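Side-chain contact in fructuronate-tagaturonate epimerase UxaE from Cohnella laeviribosi in complex with 1 glycerol (Cohnella laeviribosi, PDB 6IL9), which interconverts fructuronate and tagaturonate by epimerisation and has a TIM-barrel fold with a bound zinc ion: residues 399-404 with 438-443. Residues are numbered along the deposited sequence; the frame is centred on the assembly and turned at random.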
loop_
_atom_site.group_PDB
_atom_site.type_symbol
_atom_site.label_atom_id
_atom_site.label_comp_id
_atom_site.label_asym_id
_atom_site.label_seq_id
_atom_site.Cartn_x
_atom_site.Cartn_y
_atom_site.Cartn_z
ATOM N N GLU A 399 15.769 14.391 -10.928
ATOM C CA GLU A 399 14.761 15.199 -11.605
ATOM C C GLU A 399 13.743 14.337 -12.349
ATOM O O GLU A 399 12.562 14.693 -12.416
ATOM C CB GLU A 399 15.446 16.175 -12.565
ATOM C CG GLU A 399 14.815 17.553 -12.633
ATOM C CD GLU A 399 15.139 18.289 -13.935
ATOM O OE1 GLU A 399 16.193 17.998 -14.542
ATOM O OE2 GLU A 399 14.334 19.153 -14.353
ATOM N N GLU A 400 14.178 13.200 -12.907
ATOM C CA GLU A 400 13.244 12.314 -13.600
ATOM C C GLU A 400 12.192 11.759 -12.649
ATOM O O GLU A 400 11.037 11.560 -13.042
ATOM C CB GLU A 400 14.004 11.168 -14.276
ATOM C CG GLU A 400 15.150 11.635 -15.159
ATOM C CD GLU A 400 16.232 10.579 -15.337
ATOM O OE1 GLU A 400 15.914 9.380 -15.239
ATOM O OE2 GLU A 400 17.404 10.949 -15.563
ATOM N N ALA A 401 12.566 11.524 -11.396
ATOM C CA ALA A 401 11.648 10.916 -10.450
ATOM C C ALA A 401 10.714 11.944 -9.807
ATOM O O ALA A 401 9.580 11.604 -9.443
ATOM C CB ALA A 401 12.466 10.147 -9.410
ATOM N N THR A 402 11.146 13.204 -9.686
ATOM C CA THR A 402 10.251 14.227 -9.150
ATOM C C THR A 402 9.068 14.500 -10.069
ATOM O O THR A 402 8.090 15.113 -9.631
ATOM C CB THR A 402 11.007 15.533 -8.879
ATOM O OG1 THR A 402 11.476 16.096 -10.115
ATOM C CG2 THR A 402 12.180 15.289 -7.951
ATOM N N ALA A 403 9.129 14.054 -11.326
ATOM C CA ALA A 403 7.970 14.159 -12.202
ATOM C C ALA A 403 6.825 13.253 -11.762
ATOM O O ALA A 403 5.672 13.522 -12.115
ATOM C CB ALA A 403 8.380 13.836 -13.642
ATOM N N TYR A 404 7.111 12.202 -10.984
ATOM C CA TYR A 404 6.120 11.216 -10.559
ATOM C C TYR A 404 5.664 11.380 -9.119
ATOM O O TYR A 404 4.578 10.906 -8.767
ATOM C CB TYR A 404 6.686 9.800 -10.698
ATOM C CG TYR A 404 6.878 9.346 -12.117
ATOM C CD1 TYR A 404 5.794 8.943 -12.884
ATOM C CD2 TYR A 404 8.136 9.303 -12.685
ATOM C CE1 TYR A 404 5.959 8.520 -14.187
ATOM C CE2 TYR A 404 8.313 8.881 -13.986
ATOM C CZ TYR A 404 7.219 8.490 -14.732
ATOM O OH TYR A 404 7.386 8.066 -16.031
ATOM N N LEU A 438 16.172 8.660 -2.099
ATOM C CA LEU A 438 16.140 7.224 -2.374
ATOM C C LEU A 438 14.713 6.695 -2.498
ATOM O O LEU A 438 14.479 5.735 -3.242
ATOM C CB LEU A 438 16.903 6.464 -1.279
ATOM C CG LEU A 438 18.420 6.256 -1.466
ATOM C CD1 LEU A 438 18.705 5.345 -2.640
ATOM C CD2 LEU A 438 19.183 7.586 -1.640
ATOM N N HIS A 439 13.750 7.315 -1.804
ATOM C CA HIS A 439 12.374 6.813 -1.806
ATOM C C HIS A 439 11.808 6.842 -3.215
ATOM O O HIS A 439 11.256 5.851 -3.700
ATOM C CB HIS A 439 11.517 7.676 -0.862
ATOM C CG HIS A 439 10.140 7.138 -0.582
ATOM N ND1 HIS A 439 9.198 6.915 -1.567
ATOM C CD2 HIS A 439 9.535 6.825 0.592
ATOM C CE1 HIS A 439 8.082 6.469 -1.018
ATOM N NE2 HIS A 439 8.258 6.409 0.294
ATOM N N ILE A 440 11.985 7.971 -3.900
ATOM C CA ILE A 440 11.272 8.262 -5.131
ATOM C C ILE A 440 11.992 7.714 -6.361
ATOM O O ILE A 440 11.359 7.549 -7.415
ATOM C CB ILE A 440 11.076 9.792 -5.139
ATOM C CG1 ILE A 440 9.806 10.192 -4.397
ATOM C CG2 ILE A 440 11.098 10.392 -6.484
ATOM C CD1 ILE A 440 9.787 9.901 -2.963
ATOM N N THR A 441 13.272 7.367 -6.233
ATOM C CA THR A 441 14.081 6.866 -7.338
ATOM C C THR A 441 14.108 5.341 -7.398
ATOM O O THR A 441 14.935 4.783 -8.120
ATOM C CB THR A 441 15.515 7.413 -7.252
ATOM O OG1 THR A 441 16.081 7.152 -5.957
ATOM C CG2 THR A 441 15.554 8.937 -7.541
ATOM N N TYR A 442 13.210 4.659 -6.680
ATOM C CA TYR A 442 13.218 3.190 -6.669
ATOM C C TYR A 442 13.104 2.614 -8.074
ATOM O O TYR A 442 13.793 1.638 -8.411
ATOM C CB TYR A 442 12.079 2.657 -5.795
ATOM C CG TYR A 442 10.694 2.926 -6.363
ATOM C CD1 TYR A 442 10.113 4.184 -6.278
ATOM C CD2 TYR A 442 9.979 1.922 -7.011
ATOM C CE1 TYR A 442 8.851 4.431 -6.809
ATOM C CE2 TYR A 442 8.721 2.159 -7.544
ATOM C CZ TYR A 442 8.165 3.416 -7.445
ATOM O OH TYR A 442 6.916 3.643 -7.966
ATOM N N GLY A 443 12.227 3.185 -8.901
ATOM C CA GLY A 443 12.013 2.634 -10.233
ATOM C C GLY A 443 13.222 2.835 -11.127
ATOM O O GLY A 443 13.674 1.905 -11.803
#
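Ala401 meets Ile440 and Thr441 where the C-terminal part of helix 384-402 packs on the junction between helices 432-440 and 442-446, in the helical region that follows the eighth strand of the TIM barrel. The contact is apolar and small. Ala401 CB points at the other segment and sits against the methyl branch of Ile440, 3.2 Å from CG2, a tight spot where so short a separation of two methyls is doubtful in detail. A bare methyl suits this place, because the backbones approach to 5.7 Å between the CA atoms of Ala401 and Thr441. The beta-branched Ile440 serves two directions: CG2 reaches Ala401, while the CG1-CD1 arm leads away from it, and the side chain also touches Lys311 and Tyr405. Thr441 adds its methyl, with CG2 3.8 Å from Ala401 CB; chi1 of 53° sets CG2 anti to the carbonyl carbon, and OG1 hydrogen-bonds to Leu437 O, four residues earlier in helix 432-440, which satisfies the buried hydroxyl.

No hydrogen bond crosses between the two segments. Tyr404 N bonds to Ala401 O, three residues back, at 3.0 Å. Thr402, whose CB points away from 438-443, turns its hydroxyl back along the helix: OG1 donates to Glu399 O at 2.9 Å, approaching at a C=O...O angle of 117° and lying 30° out of the carbonyl plane.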